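Local coordinates for malonyl-CoA decarboxylase (Rhodopseudomonas palustris, PDB 4KSA), which probably catalyses the decarboxylation of malonyl-CoA to acetyl-CoA and carbon dioxide, at residues I191-V196 with D226-F231; H197-H200 with D204-A207. One frame throughout, in Å; residues are numbered along the deposited sequence.

Segments 191-196 and 197-200 follow each other, the first holding the end of helix 184-193 and the second lying in the loop after it, and contact 2 is nested inside the chain loop that contact 1 closes. The contact centres lie about 13 Å apart. Contact 1, partly buried, sets the helix end against the residues leading into strand 230-237 and Phe231 on it with a phenol-carboxylate hydrogen bond and ring edges. Contact 2 is a surface contact, where the loop meets helix 202-209 through aliphatic branches and one weak bond from a backbone amide to a carboxylate. Ile191 joins them, packing on Ile199 and Leu205, its CG2 3.5 Å from Ile199 CG2.

Contact 1: I191-V196 with D226-F231; sequences IRYEQV and DEPLIF
Tyr193, on the last turn of helix 184-193, makes the hydrogen bond that crosses between the two segments. Its OH donates to OE2 of Glu227 at 2.5 Å, a length that should not be read closely at 2.7 Å resolution. The oxygen lies at the ring edge, in the plane of the phenol, while the carboxylate is turned 46° from that plane. The chain of Glu227 bends about its CB-CG bond (chi2 65°), which swings its acid group round to the hydroxyl.

A second polar link lies within 191-196. Gln195 NE2 donates to Tyr193 O at 2.6 Å, approaching from above the carbonyl plane. An amide suits this place, since carbonyls in the last turn of a helix lack the usual backbone partner further along.

The apolar contact is again at the tyrosine edge: CE1 stands 3.9 Å from CG of Pro228, a compact ring which also packs on Ile190 and Phe220. Glu194, the first residue past the helix, brings OE2 to 3.4 Å from CE2 of Phe231, near the plane of that buried ring, with the carboxylate turned 80° to it. Ring edges carry slight positive charge, so the approach is probably mildly favourable; Arg208 adds a long, weak ion pair.

An alanine in place of Tyr193 takes away the phenol and its ring edge, which would probably leave the Glu227 carboxylate freer to turn and open a gap beside Pro228.

Both aromatic rings thus meet carboxylates at their edges. This chemistry implies a junction in which the phenol serves two ends at once, its hydroxyl reaching an acid while its carbon edge covers proline, so that a polar bond and apolar packing join helix to sheet.

Contact 2: H197-H200 with D204-A207; sequences HTIH and DLRA
Ile199 and Asp204 bring their CA atoms to 5.1 Å as the loop, extended through Ile199, runs into the first turns of helix 202-209 and the chain folds back beside itself. The CB of Asp204 points toward the loop, and its OD2 accepts a hydrogen bond from the backbone N of His200 at 3.0 Å. The bond is bent, 143° at the hydrogen, and weak. Aspartate suits the place: its short side chain can reach a loop amide just ahead of the helix, and a negative charge near a helix N-terminus is generally favourable. Asp201 OD1 lies close to Asp204 OD1, however, and the two like charges probably offset part of that gain.

The same OD2 lies 3.6 Å from CB of His200. The imidazole comes no nearer: its ND1 stays 4.1 Å from OD2, too far for a hydrogen bond, and the ring and carboxylate planes are 23° apart.

Isoleucine divides its two branches between the helix residues. CG2, trans to the backbone N of Ile199, rests 3.5 Å from CB of Asp204. The longer branch, carried on CG1 beside that nitrogen (chi1 -61°) and then extended, puts CD1 3.5 Å from CD2 of Leu205. A beta-branched residue fits the extended backbone at this position, and here its branching covers two successive positions of the helix.

Leu205 is buried, packing also on Leu187, Ile190 and Ile191 of helix 184-193 and on Trp180. The loop and helix 202-209 thus both pack on helix 184-193, through Ile199 and Leu205. His197 reaches Tyr266 of strand 262-270, while Arg206 makes a salt bridge to Glu188 of the second subunit.

Contact 1: I191-V196 with D226-F231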
# COMPACT_ATOMS: atom_id res chain seq x y z
N ILE A 191 -7.27 21.78 11.16
CA ILE A 191 -7.62 22.60 12.31
C ILE A 191 -7.58 24.07 11.94
O ILE A 191 -8.07 24.92 12.67
CB ILE A 191 -6.65 22.34 13.49
CG1 ILE A 191 -6.71 20.87 13.91
CG2 ILE A 191 -7.01 23.23 14.67
CD1 ILE A 191 -5.75 20.48 15.05
N ARG A 192 -7.01 24.39 10.79
CA ARG A 192 -6.93 25.77 10.34
C ARG A 192 -7.96 26.08 9.26
O ARG A 192 -8.43 27.21 9.16
CB ARG A 192 -5.52 26.06 9.83
CG ARG A 192 -5.35 27.45 9.25
CD ARG A 192 -3.89 27.74 8.89
NE ARG A 192 -3.32 26.77 7.96
CZ ARG A 192 -2.72 25.63 8.32
NH1 ARG A 192 -2.23 24.81 7.40
NH2 ARG A 192 -2.61 25.32 9.61
N TYR A 193 -8.33 25.07 8.48
CA TYR A 193 -9.30 25.20 7.39
C TYR A 193 -10.76 24.97 7.82
O TYR A 193 -11.68 25.11 7.00
CB TYR A 193 -9.00 24.20 6.26
CG TYR A 193 -7.59 24.20 5.70
CD1 TYR A 193 -7.15 23.14 4.90
CD2 TYR A 193 -6.70 25.24 5.96
CE1 TYR A 193 -5.87 23.11 4.37
CE2 TYR A 193 -5.41 25.22 5.44
CZ TYR A 193 -5.00 24.15 4.64
OH TYR A 193 -3.73 24.13 4.12
N GLU A 194 -10.98 24.59 9.07
CA GLU A 194 -12.34 24.32 9.55
C GLU A 194 -13.22 25.56 9.40
O GLU A 194 -12.86 26.65 9.86
CB GLU A 194 -12.32 23.87 11.01
CG GLU A 194 -13.72 23.63 11.62
CD GLU A 194 -14.50 22.52 10.92
OE1 GLU A 194 -15.75 22.51 11.05
OE2 GLU A 194 -13.88 21.66 10.27
N GLN A 195 -14.38 25.38 8.75
CA GLN A 195 -15.34 26.47 8.51
C GLN A 195 -16.39 26.63 9.62
O GLN A 195 -16.26 27.49 10.49
CB GLN A 195 -16.04 26.25 7.17
CG GLN A 195 -15.10 26.23 5.99
CD GLN A 195 -14.18 27.44 5.96
OE1 GLN A 195 -14.63 28.58 5.92
NE2 GLN A 195 -12.87 27.19 5.97
N VAL A 196 -17.43 25.81 9.56
CA VAL A 196 -18.49 25.86 10.57
C VAL A 196 -17.93 25.72 11.99
O VAL A 196 -17.59 26.72 12.63
CB VAL A 196 -19.53 24.74 10.34
CG1 VAL A 196 -20.63 25.23 9.40
CG2 VAL A 196 -18.84 23.52 9.76
N ASP A 226 -0.25 15.87 0.70
CA ASP A 226 -0.83 16.01 2.02
C ASP A 226 -1.74 17.20 2.18
O ASP A 226 -2.09 17.57 3.28
CB ASP A 226 0.28 16.09 3.08
CG ASP A 226 0.91 14.73 3.38
OD1 ASP A 226 2.01 14.70 3.98
OD2 ASP A 226 0.29 13.70 3.03
N GLU A 227 -2.14 17.80 1.07
CA GLU A 227 -2.96 18.99 1.18
C GLU A 227 -4.42 18.83 0.73
O GLU A 227 -4.70 18.56 -0.44
CB GLU A 227 -2.27 20.11 0.40
CG GLU A 227 -2.75 21.50 0.74
CD GLU A 227 -2.44 21.89 2.17
OE1 GLU A 227 -1.25 22.11 2.48
OE2 GLU A 227 -3.40 21.97 2.98
N PRO A 228 -5.38 18.96 1.67
CA PRO A 228 -6.79 18.82 1.31
C PRO A 228 -7.29 20.08 0.56
O PRO A 228 -7.46 21.14 1.15
CB PRO A 228 -7.48 18.61 2.66
CG PRO A 228 -6.66 19.40 3.59
CD PRO A 228 -5.23 19.10 3.13
N LEU A 229 -7.50 19.95 -0.75
CA LEU A 229 -7.93 21.07 -1.58
C LEU A 229 -9.38 21.49 -1.30
O LEU A 229 -9.68 22.67 -1.06
CB LEU A 229 -7.76 20.70 -3.04
CG LEU A 229 -6.36 20.15 -3.34
CD1 LEU A 229 -6.17 20.02 -4.84
CD2 LEU A 229 -5.31 21.07 -2.72
N ILE A 230 -10.27 20.51 -1.36
CA ILE A 230 -11.67 20.74 -1.10
C ILE A 230 -12.04 19.90 0.10
O ILE A 230 -11.83 18.68 0.09
CB ILE A 230 -12.51 20.30 -2.29
CG1 ILE A 230 -12.08 21.12 -3.51
CG2 ILE A 230 -13.98 20.47 -1.98
CD1 ILE A 230 -12.65 20.65 -4.81
N PHE A 231 -12.58 20.56 1.12
CA PHE A 231 -13.00 19.93 2.38
C PHE A 231 -14.53 19.93 2.46
O PHE A 231 -15.15 20.99 2.48
CB PHE A 231 -12.40 20.73 3.54
CG PHE A 231 -12.71 20.16 4.88
CD1 PHE A 231 -12.43 18.83 5.17
CD2 PHE A 231 -13.26 20.96 5.87
CE1 PHE A 231 -12.71 18.30 6.44
CE2 PHE A 231 -13.54 20.44 7.14
CZ PHE A 231 -13.26 19.11 7.42

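Contact 2: H197-H200 with D204-A207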
# COMPACT_ATOMS: atom_id res chain seq x y z
N HIS A 197 -17.82 24.48 12.46
CA HIS A 197 -17.32 24.19 13.81
C HIS A 197 -16.14 25.04 14.27
O HIS A 197 -15.36 25.55 13.45
CB HIS A 197 -16.93 22.71 13.90
CG HIS A 197 -18.04 21.77 13.53
ND1 HIS A 197 -19.21 21.69 14.25
CD2 HIS A 197 -18.16 20.90 12.51
CE1 HIS A 197 -20.01 20.80 13.69
NE2 HIS A 197 -19.40 20.31 12.63
N THR A 198 -16.02 25.20 15.59
CA THR A 198 -14.94 25.98 16.20
C THR A 198 -13.89 25.01 16.72
O THR A 198 -14.21 24.07 17.46
CB THR A 198 -15.45 26.83 17.39
OG1 THR A 198 -16.49 27.72 16.94
CG2 THR A 198 -14.31 27.65 17.99
N ILE A 199 -12.63 25.23 16.35
CA ILE A 199 -11.58 24.33 16.80
C ILE A 199 -10.31 25.06 17.26
O ILE A 199 -9.80 25.94 16.57
CB ILE A 199 -11.24 23.29 15.69
CG1 ILE A 199 -12.49 22.45 15.38
CG2 ILE A 199 -10.11 22.37 16.15
CD1 ILE A 199 -12.33 21.48 14.23
N HIS A 200 -9.84 24.67 18.45
CA HIS A 200 -8.64 25.23 19.08
C HIS A 200 -7.47 24.24 19.04
O HIS A 200 -6.61 24.33 18.17
CB HIS A 200 -8.94 25.61 20.54
CG HIS A 200 -9.51 26.98 20.69
ND1 HIS A 200 -10.61 27.42 19.99
CD2 HIS A 200 -9.12 28.02 21.47
CE1 HIS A 200 -10.87 28.67 20.32
NE2 HIS A 200 -9.98 29.06 21.22
N ASP A 204 -10.58 19.59 20.43
CA ASP A 204 -11.69 20.13 19.66
C ASP A 204 -11.87 19.32 18.38
O ASP A 204 -12.97 18.83 18.09
CB ASP A 204 -11.41 21.58 19.26
CG ASP A 204 -11.30 22.50 20.45
OD1 ASP A 204 -10.61 22.13 21.43
OD2 ASP A 204 -11.90 23.59 20.41
N LEU A 205 -10.79 19.20 17.62
CA LEU A 205 -10.79 18.46 16.37
C LEU A 205 -11.23 17.01 16.62
O LEU A 205 -12.13 16.51 15.94
CB LEU A 205 -9.39 18.52 15.73
CG LEU A 205 -9.12 18.23 14.25
CD1 LEU A 205 -9.13 16.74 14.00
CD2 LEU A 205 -10.16 18.93 13.39
N ARG A 206 -10.59 16.36 17.59
CA ARG A 206 -10.95 14.97 17.91
C ARG A 206 -12.42 14.91 18.30
O ARG A 206 -13.14 13.98 17.90
CB ARG A 206 -10.09 14.42 19.06
CG ARG A 206 -10.67 13.12 19.64
CD ARG A 206 -9.63 12.21 20.29
NE ARG A 206 -9.03 12.74 21.51
CZ ARG A 206 -9.70 13.05 22.62
NH1 ARG A 206 -9.05 13.52 23.68
NH2 ARG A 206 -11.02 12.89 22.66
N ALA A 207 -12.85 15.90 19.07
CA ALA A 207 -14.24 15.98 19.50
C ALA A 207 -15.12 16.20 18.28
O ALA A 207 -16.05 15.42 18.02
CB ALA A 207 -14.41 17.12 20.49